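Local coordinates for protein glycosyl transferase (PDB 5TZJ) that is a family 2 glycosyl transferase with a TarS-type linker domain and holds uridine-diphosphate-N-acetylglucosamine in a pocket of the model, at residues 92-97 and 202-207; 112-117 and 156-161; 230-235 and 244-249. One frame throughout, in Å; residues are numbered along the deposited sequence.

Interaction 1: 92-97 and 202-207. With UD1 (uridine-diphosphate-N-acetylglucosamine), chain C.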
loop_
_atom_site.group_PDB
_atom_site.type_symbol
_atom_site.label_atom_id
_atom_site.label_comp_id
_atom_site.label_asym_id
_atom_site.label_seq_id
_atom_site.Cartn_x
_atom_site.Cartn_y
_atom_site.Cartn_z
ATOM N N SER A 92 -0.304 6.256 14.314
ATOM C CA SER A 92 -0.365 6.991 15.569
ATOM C C SER A 92 -0.869 8.420 15.396
ATOM O O SER A 92 -1.370 9.012 16.360
ATOM C CB SER A 92 1.015 6.977 16.231
ATOM O OG SER A 92 1.973 7.620 15.418
ATOM N N ASP A 93 -0.738 8.993 14.202
ATOM C CA ASP A 93 -1.179 10.350 13.919
ATOM C C ASP A 93 -2.546 10.392 13.241
ATOM O O ASP A 93 -2.962 11.463 12.777
ATOM C CB ASP A 93 -0.138 11.051 13.046
ATOM C CG ASP A 93 0.185 10.249 11.779
ATOM O OD1 ASP A 93 -0.332 9.106 11.651
ATOM O OD2 ASP A 93 0.970 10.733 10.929
ATOM N N ASP A 94 -3.258 9.267 13.169
ATOM C CA ASP A 94 -4.601 9.233 12.571
ATOM C C ASP A 94 -5.648 8.989 13.664
ATOM O O ASP A 94 -5.324 8.845 14.841
ATOM C CB ASP A 94 -4.675 8.172 11.465
ATOM C CG ASP A 94 -3.664 8.425 10.342
ATOM O OD1 ASP A 94 -3.287 9.605 10.143
ATOM O OD2 ASP A 94 -3.232 7.444 9.683
ATOM N N TYR A 95 -6.920 8.965 13.275
ATOM C CA TYR A 95 -7.980 8.565 14.192
ATOM C C TYR A 95 -9.122 7.991 13.367
ATOM O O TYR A 95 -9.074 7.983 12.134
ATOM C CB TYR A 95 -8.442 9.734 15.093
ATOM C CG TYR A 95 -8.709 11.022 14.345
ATOM C CD1 TYR A 95 -7.670 11.890 14.042
ATOM C CD2 TYR A 95 -9.998 11.369 13.944
ATOM C CE1 TYR A 95 -7.903 13.056 13.349
ATOM C CE2 TYR A 95 -10.236 12.543 13.265
ATOM C CZ TYR A 95 -9.171 13.370 12.961
ATOM O OH TYR A 95 -9.382 14.551 12.284
ATOM N N ILE A 96 -10.151 7.485 14.058
ATOM C CA ILE A 96 -11.221 6.749 13.392
ATOM C C ILE A 96 -12.582 7.235 13.899
ATOM O O ILE A 96 -12.711 7.777 15.004
ATOM C CB ILE A 96 -11.068 5.212 13.572
ATOM C CG1 ILE A 96 -11.187 4.805 15.040
ATOM C CG2 ILE A 96 -9.682 4.717 13.046
ATOM C CD1 ILE A 96 -11.361 3.312 15.250
ATOM N N ASN A 97 -13.598 7.050 13.054
ATOM C CA ASN A 97 -14.966 7.439 13.390
ATOM C C ASN A 97 -15.474 6.648 14.590
ATOM O O ASN A 97 -15.109 5.491 14.794
ATOM C CB ASN A 97 -15.878 7.192 12.176
ATOM C CG ASN A 97 -17.291 7.705 12.379
ATOM O OD1 ASN A 97 -18.001 7.312 13.316
ATOM N ND2 ASN A 97 -17.710 8.596 11.490
ATOM N N TYR A 202 -9.696 8.530 9.351
ATOM C CA TYR A 202 -9.171 9.877 9.138
ATOM C C TYR A 202 -7.646 9.862 9.121
ATOM O O TYR A 202 -6.996 9.510 10.123
ATOM C CB TYR A 202 -9.685 10.838 10.212
ATOM C CG TYR A 202 -11.177 10.925 10.234
ATOM C CD1 TYR A 202 -11.922 10.078 11.042
ATOM C CD2 TYR A 202 -11.847 11.832 9.439
ATOM C CE1 TYR A 202 -13.304 10.144 11.077
ATOM C CE2 TYR A 202 -13.240 11.916 9.467
ATOM C CZ TYR A 202 -13.958 11.060 10.283
ATOM O OH TYR A 202 -15.324 11.123 10.320
ATOM N N ALA A 203 -7.074 10.268 7.999
ATOM C CA ALA A 203 -5.632 10.310 7.815
ATOM C C ALA A 203 -5.195 11.776 7.820
ATOM O O ALA A 203 -5.687 12.583 7.023
ATOM C CB ALA A 203 -5.238 9.591 6.524
ATOM N N THR A 204 -4.310 12.122 8.753
ATOM C CA THR A 204 -3.856 13.487 8.945
ATOM C C THR A 204 -2.564 13.758 8.175
ATOM O O THR A 204 -1.905 12.853 7.661
ATOM C CB THR A 204 -3.630 13.761 10.429
ATOM O OG1 THR A 204 -2.762 12.742 10.969
ATOM C CG2 THR A 204 -4.955 13.774 11.182
ATOM N N LYS A 205 -2.201 15.039 8.111
ATOM C CA LYS A 205 -0.848 15.453 7.743
ATOM C C LYS A 205 -0.332 16.404 8.822
ATOM O O LYS A 205 -0.537 17.621 8.748
ATOM C CB LYS A 205 -0.799 16.089 6.361
ATOM C CG LYS A 205 0.413 15.601 5.571
ATOM C CD LYS A 205 0.545 14.054 5.676
ATOM C CE LYS A 205 1.814 13.519 5.025
ATOM N NZ LYS A 205 2.014 14.046 3.649
ATOM N N ARG A 206 0.321 15.828 9.832
ATOM C CA ARG A 206 1.113 16.587 10.791
ATOM C C ARG A 206 2.507 16.794 10.188
ATOM O O ARG A 206 2.747 16.484 9.017
ATOM C CB ARG A 206 1.119 15.878 12.148
ATOM C CG ARG A 206 1.329 14.354 12.114
ATOM C CD ARG A 206 2.805 13.981 12.213
ATOM N NE ARG A 206 3.056 12.565 11.944
ATOM C CZ ARG A 206 4.169 12.109 11.369
ATOM N NH1 ARG A 206 5.111 12.969 10.999
ATOM N NH2 ARG A 206 4.340 10.807 11.152
ATOM N N GLU A 207 3.451 17.340 10.957
ATOM C CA GLU A 207 4.799 17.519 10.425
ATOM C C GLU A 207 5.836 16.902 11.359
ATOM O O GLU A 207 5.516 16.357 12.422
ATOM C CB GLU A 207 5.095 18.990 10.135
ATOM C CG GLU A 207 3.971 19.661 9.393
ATOM C CD GLU A 207 3.954 21.141 9.632
ATOM O OE1 GLU A 207 4.188 21.908 8.667
ATOM O OE2 GLU A 207 3.748 21.541 10.800
HETATM C "C1'" UD1 C . 1.794 6.111 5.248
HETATM C "C2'" UD1 C . 0.834 4.946 5.454
HETATM C "C3'" UD1 C . 1.385 4.135 6.578
HETATM C "C4'" UD1 C . 2.597 3.452 6.048
HETATM C "C5'" UD1 C . 3.677 4.518 5.851
HETATM C "C6'" UD1 C . 4.926 3.910 5.283
HETATM C "C7'" UD1 C . -1.436 5.635 4.632
HETATM C "C8'" UD1 C . -0.956 5.376 3.216
HETATM N "N2'" UD1 C . -0.540 5.439 5.744
HETATM O "O1'" UD1 C . 1.725 6.876 6.394
HETATM O "O3'" UD1 C . 0.403 3.213 7.132
HETATM O "O4'" UD1 C . 3.020 2.448 6.950
HETATM O "O5'" UD1 C . 3.182 5.587 4.941
HETATM O "O6'" UD1 C . 4.590 3.014 4.251
HETATM O "O7'" UD1 C . -2.529 6.020 4.845
HETATM N N1 UD1 C . 6.428 4.364 12.976
HETATM C C2 UD1 C . 7.138 3.311 13.758
HETATM N N3 UD1 C . 8.632 3.223 13.735
HETATM C C4 UD1 C . 9.377 4.180 12.922
HETATM C C5 UD1 C . 8.657 5.220 12.116
HETATM C C6 UD1 C . 7.177 5.296 12.151
HETATM O O2 UD1 C . 6.517 2.554 14.402
HETATM O O4 UD1 C . 10.563 4.112 12.904
HETATM C C1B UD1 C . 4.988 4.375 12.982
HETATM C C2B UD1 C . 4.319 5.846 13.166
HETATM O "O2'" UD1 C . 4.299 6.188 14.608
HETATM C C3B UD1 C . 3.118 5.729 12.601
HETATM C C4B UD1 C . 3.276 4.677 11.484
HETATM O O4B UD1 C . 4.592 3.939 11.788
HETATM O O3B UD1 C . 2.109 5.150 13.559
HETATM C C5B UD1 C . 3.384 5.213 10.167
HETATM O O5B UD1 C . 4.485 6.078 10.099
HETATM P PA UD1 C . 4.197 7.583 9.485
HETATM O O1A UD1 C . 5.373 8.486 9.752
HETATM O O2A UD1 C . 2.914 8.142 10.072
HETATM O O3A UD1 C . 3.980 7.297 7.856
HETATM P PB UD1 C . 2.872 7.982 6.837
HETATM O O1B UD1 C . 2.147 9.171 7.428
HETATM O O2B UD1 C . 3.785 8.453 5.716
HETATM O O HOH W 1 -0.938 10.186 8.619
#
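The rings of Tyr95 and Tyr202 lie almost parallel, planes 17° apart, yet slid so far past one another that they barely overlap, their centroids 5.1 Å apart. Over one face of the Tyr95 ring sits Tyr202 CB, 3.8 Å from the ring centroid and offset toward the rim, a CH-pi contact. Tyr95 CG lies between its own backbone N and carbonyl carbon (chi1 48°), which swings the ring across to Tyr202 and lets CE1 touch Thr204 CG2. The Tyr202 ring receives backbone atoms at its edge and in its plane, Tyr95 O and Asn97 N. A third flat group, the Arg206 guanidinium, has UD1 O1A in its plane at the edge and is turned 37° from the Asp93 carboxylate.

The rings stand on one face of a short antiparallel pairing of strands 95-96 and 201-203, in which Tyr95 and Tyr202 are the hydrogen-bonded pair: Tyr202 N reaches Tyr95 O at 2.9 Å, and the reciprocal bond is longer. Just upstream, Asp91-Ser92-Asp93 fits the DXD pattern of GT-A-fold glycosyltransferases, and Asp91 is itself hydrogen-bonded to UD1.

Asp94 OD1 accepts Thr204 N at 3.1 Å from above the carboxylate plane, while OD2 is taken by the hydroxyl of Tyr201. Asp93 OD2 forms a salt bridge with Arg206 NE at 3.0 Å, though the hydrogen bond within it is weak. From the other end of the guanidinium, Arg206 NH2 makes weak bonds to UD1 O1A (2.9 Å) and O2A, and NH1 bonds to Glu209 O. At the ribose of UD1, Ser92 N gives O3B a nearly straight bond of 2.8 Å, and Ser92 OG is hydrogen-bonded to UD1 O2' at 2.8 Å, with either hydroxyl a possible donor.

Interaction 2: 112-117 and 156-161; sequences HSDVLL and IYRTAL
Strands 115-117 and 156-158 run antiparallel, their axes 4.8 Å apart at closest approach and their directions 172° apart. Leu116 and Ile156 are the hydrogen-bonded pair, with Leu116 N to Ile156 O at 2.7 Å and Ile156 N to Leu116 O at 3.0 Å. Val115 and Tyr157 form the non-hydrogen-bonded pair, and beyond them Arg158 N closes on Asp114 O at 2.8 Å, where Arg158, as N-cap, starts the helix.

The side chains part to two faces of a sheet with helices on both sides. Leu116 and Ile156 meet CB to CB and pack toward helix 100-111. Val115 and Tyr157 lie side by side facing helix 177-188, and Val115 CG2 also touches Leu161 CD2 at 3.8 Å.

Arg158 leaves this apolar pattern. Its chain is extended until chi3 (-63°), where a bend puts NE on the anti side of Asp114 OD1, at 3.0 Å and a little out of the carboxylate plane, in a salt bridge whose guanidinium stands almost perpendicular to that plane. NH2 makes weak bonds to Ser113 O, at 3.0 Å, and to His112 O. Asp114 OD2 accepts the backbone N atoms of Asn190 and Arg191, so the carboxylate ties the two strands to a third piece of chain. Because the guanidinium also sits by carbonyls just past the C-terminal end of helix 100-111, its charge is probably favoured there by that helix end as well as by the aspartate.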
loop_
_atom_site.group_PDB
_atom_site.type_symbol
_atom_site.label_atom_id
_atom_site.label_comp_id
_atom_site.label_asym_id
_atom_site.label_seq_id
_atom_site.Cartn_x
_atom_site.Cartn_y
_atom_site.Cartn_z
ATOM N N HIS A 112 -19.224 -11.827 6.200
ATOM C CA HIS A 112 -18.067 -12.691 6.474
ATOM C C HIS A 112 -16.853 -12.293 5.632
ATOM O O HIS A 112 -16.111 -13.141 5.132
ATOM C CB HIS A 112 -18.410 -14.168 6.278
ATOM C CG HIS A 112 -19.616 -14.612 7.050
ATOM N ND1 HIS A 112 -20.871 -14.689 6.486
ATOM C CD2 HIS A 112 -19.764 -14.969 8.347
ATOM C CE1 HIS A 112 -21.740 -15.096 7.399
ATOM N NE2 HIS A 112 -21.093 -15.278 8.537
ATOM N N SER A 113 -16.647 -10.988 5.483
ATOM C CA SER A 113 -15.455 -10.478 4.812
ATOM C C SER A 113 -14.184 -11.059 5.428
ATOM O O SER A 113 -14.100 -11.290 6.634
ATOM C CB SER A 113 -15.416 -8.944 4.903
ATOM O OG SER A 113 -16.706 -8.371 4.698
ATOM N N ASP A 114 -13.171 -11.277 4.586
ATOM C CA ASP A 114 -11.823 -11.559 5.071
ATOM C C ASP A 114 -10.963 -10.327 5.140
ATOM O O ASP A 114 -10.047 -10.269 5.975
ATOM C CB ASP A 114 -11.127 -12.589 4.182
ATOM C CG ASP A 114 -11.858 -13.906 4.198
ATOM O OD1 ASP A 114 -12.443 -14.228 5.270
ATOM O OD2 ASP A 114 -11.875 -14.581 3.146
ATOM N N VAL A 115 -11.243 -9.363 4.269
ATOM C CA VAL A 115 -10.585 -8.066 4.239
ATOM C C VAL A 115 -11.687 -7.040 4.054
ATOM O O VAL A 115 -12.497 -7.161 3.126
ATOM C CB VAL A 115 -9.533 -7.988 3.098
ATOM C CG1 VAL A 115 -8.981 -6.581 2.907
ATOM C CG2 VAL A 115 -8.423 -8.993 3.339
ATOM N N LEU A 116 -11.750 -6.046 4.935
ATOM C CA LEU A 116 -12.779 -5.012 4.827
ATOM C C LEU A 116 -12.082 -3.672 4.641
ATOM O O LEU A 116 -11.400 -3.190 5.549
ATOM C CB LEU A 116 -13.698 -4.988 6.052
ATOM C CG LEU A 116 -14.799 -3.920 6.146
ATOM C CD1 LEU A 116 -15.791 -3.885 4.924
ATOM C CD2 LEU A 116 -15.595 -4.094 7.411
ATOM N N LEU A 117 -12.259 -3.080 3.472
ATOM C CA LEU A 117 -11.799 -1.722 3.233
ATOM C C LEU A 117 -12.796 -0.782 3.878
ATOM O O LEU A 117 -14.004 -1.006 3.780
ATOM C CB LEU A 117 -11.699 -1.433 1.721
ATOM C CG LEU A 117 -10.455 -1.992 1.016
ATOM C CD1 LEU A 117 -10.561 -3.485 0.761
ATOM C CD2 LEU A 117 -10.121 -1.237 -0.276
ATOM N N ILE A 156 -9.357 -3.443 7.713
ATOM C CA ILE A 156 -9.662 -4.514 8.640
ATOM C C ILE A 156 -9.357 -5.842 7.966
ATOM O O ILE A 156 -9.830 -6.113 6.835
ATOM C CB ILE A 156 -11.128 -4.423 9.098
ATOM C CG1 ILE A 156 -11.317 -3.106 9.862
ATOM C CG2 ILE A 156 -11.537 -5.634 9.979
ATOM C CD1 ILE A 156 -12.746 -2.911 10.385
ATOM N N TYR A 157 -8.588 -6.690 8.672
ATOM C CA TYR A 157 -8.170 -7.988 8.148
ATOM C C TYR A 157 -8.545 -9.084 9.129
ATOM O O TYR A 157 -8.358 -8.925 10.338
ATOM C CB TYR A 157 -6.697 -8.069 7.926
ATOM C CG TYR A 157 -6.077 -6.953 7.113
ATOM C CD1 TYR A 157 -5.638 -7.209 5.813
ATOM C CD2 TYR A 157 -5.903 -5.661 7.632
ATOM C CE1 TYR A 157 -5.045 -6.226 5.056
ATOM C CE2 TYR A 157 -5.299 -4.651 6.863
ATOM C CZ TYR A 157 -4.859 -4.955 5.583
ATOM O OH TYR A 157 -4.247 -4.012 4.782
ATOM N N ARG A 158 -9.037 -10.217 8.609
ATOM C CA ARG A 158 -9.308 -11.343 9.494
ATOM C C ARG A 158 -7.982 -11.856 10.034
ATOM O O ARG A 158 -7.051 -12.098 9.259
ATOM C CB ARG A 158 -10.045 -12.460 8.766
ATOM C CG ARG A 158 -10.456 -13.635 9.696
ATOM C CD ARG A 158 -11.107 -14.733 8.859
ATOM N NE ARG A 158 -12.340 -14.256 8.238
ATOM C CZ ARG A 158 -13.537 -14.277 8.844
ATOM N NH1 ARG A 158 -13.646 -14.741 10.088
ATOM N NH2 ARG A 158 -14.621 -13.822 8.214
ATOM N N THR A 159 -7.894 -12.013 11.363
ATOM C CA THR A 159 -6.605 -12.347 11.968
ATOM C C THR A 159 -6.084 -13.698 11.466
ATOM O O THR A 159 -4.894 -13.836 11.147
ATOM C CB THR A 159 -6.731 -12.313 13.501
ATOM O OG1 THR A 159 -7.245 -11.030 13.898
ATOM C CG2 THR A 159 -5.365 -12.564 14.185
ATOM N N ALA A 160 -6.966 -14.696 11.346
ATOM C CA ALA A 160 -6.544 -15.995 10.816
ATOM C C ALA A 160 -6.105 -15.918 9.355
ATOM O O ALA A 160 -5.292 -16.746 8.911
ATOM C CB ALA A 160 -7.667 -17.021 10.963
ATOM N N LEU A 161 -6.638 -14.968 8.575
ATOM C CA LEU A 161 -6.156 -14.861 7.197
ATOM C C LEU A 161 -4.686 -14.512 7.184
ATOM O O LEU A 161 -3.903 -15.089 6.420
ATOM C CB LEU A 161 -6.944 -13.816 6.407
ATOM C CG LEU A 161 -6.300 -13.461 5.061
ATOM C CD1 LEU A 161 -6.683 -14.480 3.969
ATOM C CD2 LEU A 161 -6.714 -12.075 4.684
#

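Interaction 3: 230-235 and 244-249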
loop_
_atom_site.group_PDB
_atom_site.type_symbol
_atom_site.label_atom_id
_atom_site.label_comp_id
_atom_site.label_asym_id
_atom_site.label_seq_id
_atom_site.Cartn_x
_atom_site.Cartn_y
_atom_site.Cartn_z
ATOM N N VAL A 230 6.532 -11.640 -7.734
ATOM C CA VAL A 230 6.659 -13.069 -7.437
ATOM C C VAL A 230 5.406 -13.583 -6.730
ATOM O O VAL A 230 4.852 -14.632 -7.086
ATOM C CB VAL A 230 7.932 -13.307 -6.598
ATOM C CG1 VAL A 230 7.960 -14.749 -6.061
ATOM C CG2 VAL A 230 9.149 -12.996 -7.490
ATOM N N GLU A 231 4.924 -12.826 -5.746
ATOM C CA GLU A 231 3.745 -13.235 -4.992
ATOM C C GLU A 231 2.550 -13.464 -5.913
ATOM O O GLU A 231 1.880 -14.503 -5.821
ATOM C CB GLU A 231 3.413 -12.184 -3.925
ATOM C CG GLU A 231 2.469 -12.693 -2.902
ATOM C CD GLU A 231 3.147 -13.751 -1.986
ATOM O OE1 GLU A 231 2.476 -14.700 -1.620
ATOM O OE2 GLU A 231 4.361 -13.637 -1.656
ATOM N N ILE A 232 2.267 -12.503 -6.799
ATOM C CA ILE A 232 1.106 -12.636 -7.692
ATOM C C ILE A 232 1.250 -13.872 -8.570
ATOM O O ILE A 232 0.331 -14.686 -8.689
ATOM C CB ILE A 232 0.931 -11.367 -8.547
ATOM C CG1 ILE A 232 0.478 -10.164 -7.682
ATOM C CG2 ILE A 232 -0.035 -11.617 -9.767
ATOM C CD1 ILE A 232 0.788 -8.784 -8.305
ATOM N N LEU A 233 2.407 -14.023 -9.196
ATOM C CA LEU A 233 2.596 -15.107 -10.153
ATOM C C LEU A 233 2.609 -16.464 -9.467
ATOM O O LEU A 233 2.363 -17.492 -10.118
ATOM C CB LEU A 233 3.879 -14.841 -10.953
ATOM C CG LEU A 233 3.636 -13.726 -11.973
ATOM C CD1 LEU A 233 4.933 -13.315 -12.613
ATOM C CD2 LEU A 233 2.717 -14.246 -13.055
ATOM N N ASN A 234 2.799 -16.494 -8.154
ATOM C CA ASN A 234 2.713 -17.744 -7.428
ATOM C C ASN A 234 1.386 -17.935 -6.732
ATOM O O ASN A 234 1.206 -18.955 -6.082
ATOM C CB ASN A 234 3.823 -17.862 -6.388
ATOM C CG ASN A 234 5.096 -18.344 -6.989
ATOM O OD1 ASN A 234 5.270 -19.551 -7.244
ATOM N ND2 ASN A 234 6.001 -17.416 -7.254
ATOM N N ALA A 235 0.449 -16.998 -6.846
ATOM C CA ALA A 235 -0.830 -17.247 -6.188
ATOM C C ALA A 235 -1.537 -18.480 -6.771
ATOM O O ALA A 235 -1.315 -18.893 -7.921
ATOM C CB ALA A 235 -1.741 -16.020 -6.315
ATOM N N GLN A 244 -3.299 -10.890 -15.360
ATOM C CA GLN A 244 -4.136 -9.695 -15.371
ATOM C C GLN A 244 -3.968 -8.900 -14.091
ATOM O O GLN A 244 -3.927 -7.666 -14.136
ATOM C CB GLN A 244 -5.602 -10.079 -15.562
ATOM C CG GLN A 244 -6.144 -9.658 -16.913
ATOM C CD GLN A 244 -6.017 -8.133 -17.149
ATOM O OE1 GLN A 244 -6.021 -7.327 -16.201
ATOM N NE2 GLN A 244 -5.883 -7.743 -18.405
ATOM N N ILE A 245 -3.854 -9.581 -12.939
ATOM C CA ILE A 245 -3.573 -8.857 -11.684
ATOM C C ILE A 245 -2.190 -8.186 -11.723
ATOM O O ILE A 245 -2.024 -7.018 -11.335
ATOM C CB ILE A 245 -3.730 -9.802 -10.486
ATOM C CG1 ILE A 245 -5.213 -10.165 -10.330
ATOM C CG2 ILE A 245 -3.111 -9.209 -9.155
ATOM C CD1 ILE A 245 -5.371 -11.497 -9.580
ATOM N N LEU A 246 -1.171 -8.909 -12.153
ATOM C CA LEU A 246 0.148 -8.277 -12.298
ATOM C C LEU A 246 0.094 -7.053 -13.210
ATOM O O LEU A 246 0.641 -5.996 -12.866
ATOM C CB LEU A 246 1.138 -9.281 -12.832
ATOM C CG LEU A 246 2.620 -8.930 -12.835
ATOM C CD1 LEU A 246 3.114 -8.299 -11.482
ATOM C CD2 LEU A 246 3.425 -10.243 -13.083
ATOM N N ALA A 247 -0.602 -7.155 -14.367
ATOM C CA ALA A 247 -0.727 -5.992 -15.235
ATOM C C ALA A 247 -1.376 -4.823 -14.512
ATOM O O ALA A 247 -0.905 -3.689 -14.622
ATOM C CB ALA A 247 -1.530 -6.344 -16.517
ATOM N N GLU A 248 -2.457 -5.072 -13.756
ATOM C CA GLU A 248 -3.101 -3.976 -13.028
ATOM C C GLU A 248 -2.154 -3.375 -11.997
ATOM O O GLU A 248 -2.174 -2.150 -11.764
ATOM C CB GLU A 248 -4.374 -4.427 -12.295
ATOM C CG GLU A 248 -5.579 -4.600 -13.195
ATOM C CD GLU A 248 -5.810 -3.426 -14.166
ATOM O OE1 GLU A 248 -5.753 -2.219 -13.746
ATOM O OE2 GLU A 248 -6.051 -3.741 -15.356
ATOM N N PHE A 249 -1.403 -4.236 -11.305
ATOM C CA PHE A 249 -0.420 -3.724 -10.358
ATOM C C PHE A 249 0.607 -2.860 -11.080
ATOM O O PHE A 249 1.032 -1.820 -10.561
ATOM C CB PHE A 249 0.296 -4.864 -9.600
ATOM C CG PHE A 249 1.323 -4.329 -8.618
ATOM C CD1 PHE A 249 0.912 -3.695 -7.453
ATOM C CD2 PHE A 249 2.664 -4.297 -8.956
ATOM C CE1 PHE A 249 1.852 -3.122 -6.563
ATOM C CE2 PHE A 249 3.601 -3.741 -8.063
ATOM C CZ PHE A 249 3.185 -3.155 -6.882
#
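Ile232, which makes the largest share of the contact, packs against Ile245 and Leu246; two residues earlier, Val230 points away from 244-249. The carbonyl O of Val230 accepts two donors of Asn234, the backbone N and, from above the carbonyl plane, the side-chain ND2 at 3.0 Å; this holds the Asn234 amide against the helix. Ile232 then turns toward the partner helix. Its CG2 rests on the backbone N of Leu246 at 3.8 Å and on Ile245 CG2 at 4.0 Å, while CD1, at the end of the other branch, meets Leu246 CD1 at 4.0 Å and comes near Phe249 CB. The Ile232 side chain thus wedges among three residues of one helix face. Leu233 crosses Leu246 at about a right angle, and its CD1 is pressed to 3.5 Å from Leu246 CD2, tighter than usual for two methyls. Leu246 CG lies anti to its backbone N (chi1 -169°), and the two branches beyond it divide, CD1 going to Ile232 and CD2 to Leu233. Ala235 N bonds to Ile232 O. Helices 218-233 and 239-256, joined by a short turn and running in roughly opposite directions, make an apolar helical hairpin within the TarS linker family region.

How the interactions relate
The three contacts illustrate how chemistry follows place in a fold. Interactions 1 and 2 reach one mixed sheet, in which strands 201-203 and 115-122 are neighbours, and interaction 2 is nested along the chain inside the loop that interaction 1 closes. Interaction 2 is buried between helices and combines strand pairing with a salt bridge; interaction 1 is only partly buried and adds a ligand, so charged and hydroxyl groups dominate at its pocket end. Interaction 3 follows both along the chain and, unlike interaction 2, lies in the TarS linker region, its centre about 31 Å from that of interaction 1; buried and purely apolar across its segments, it joins two helices without any strand.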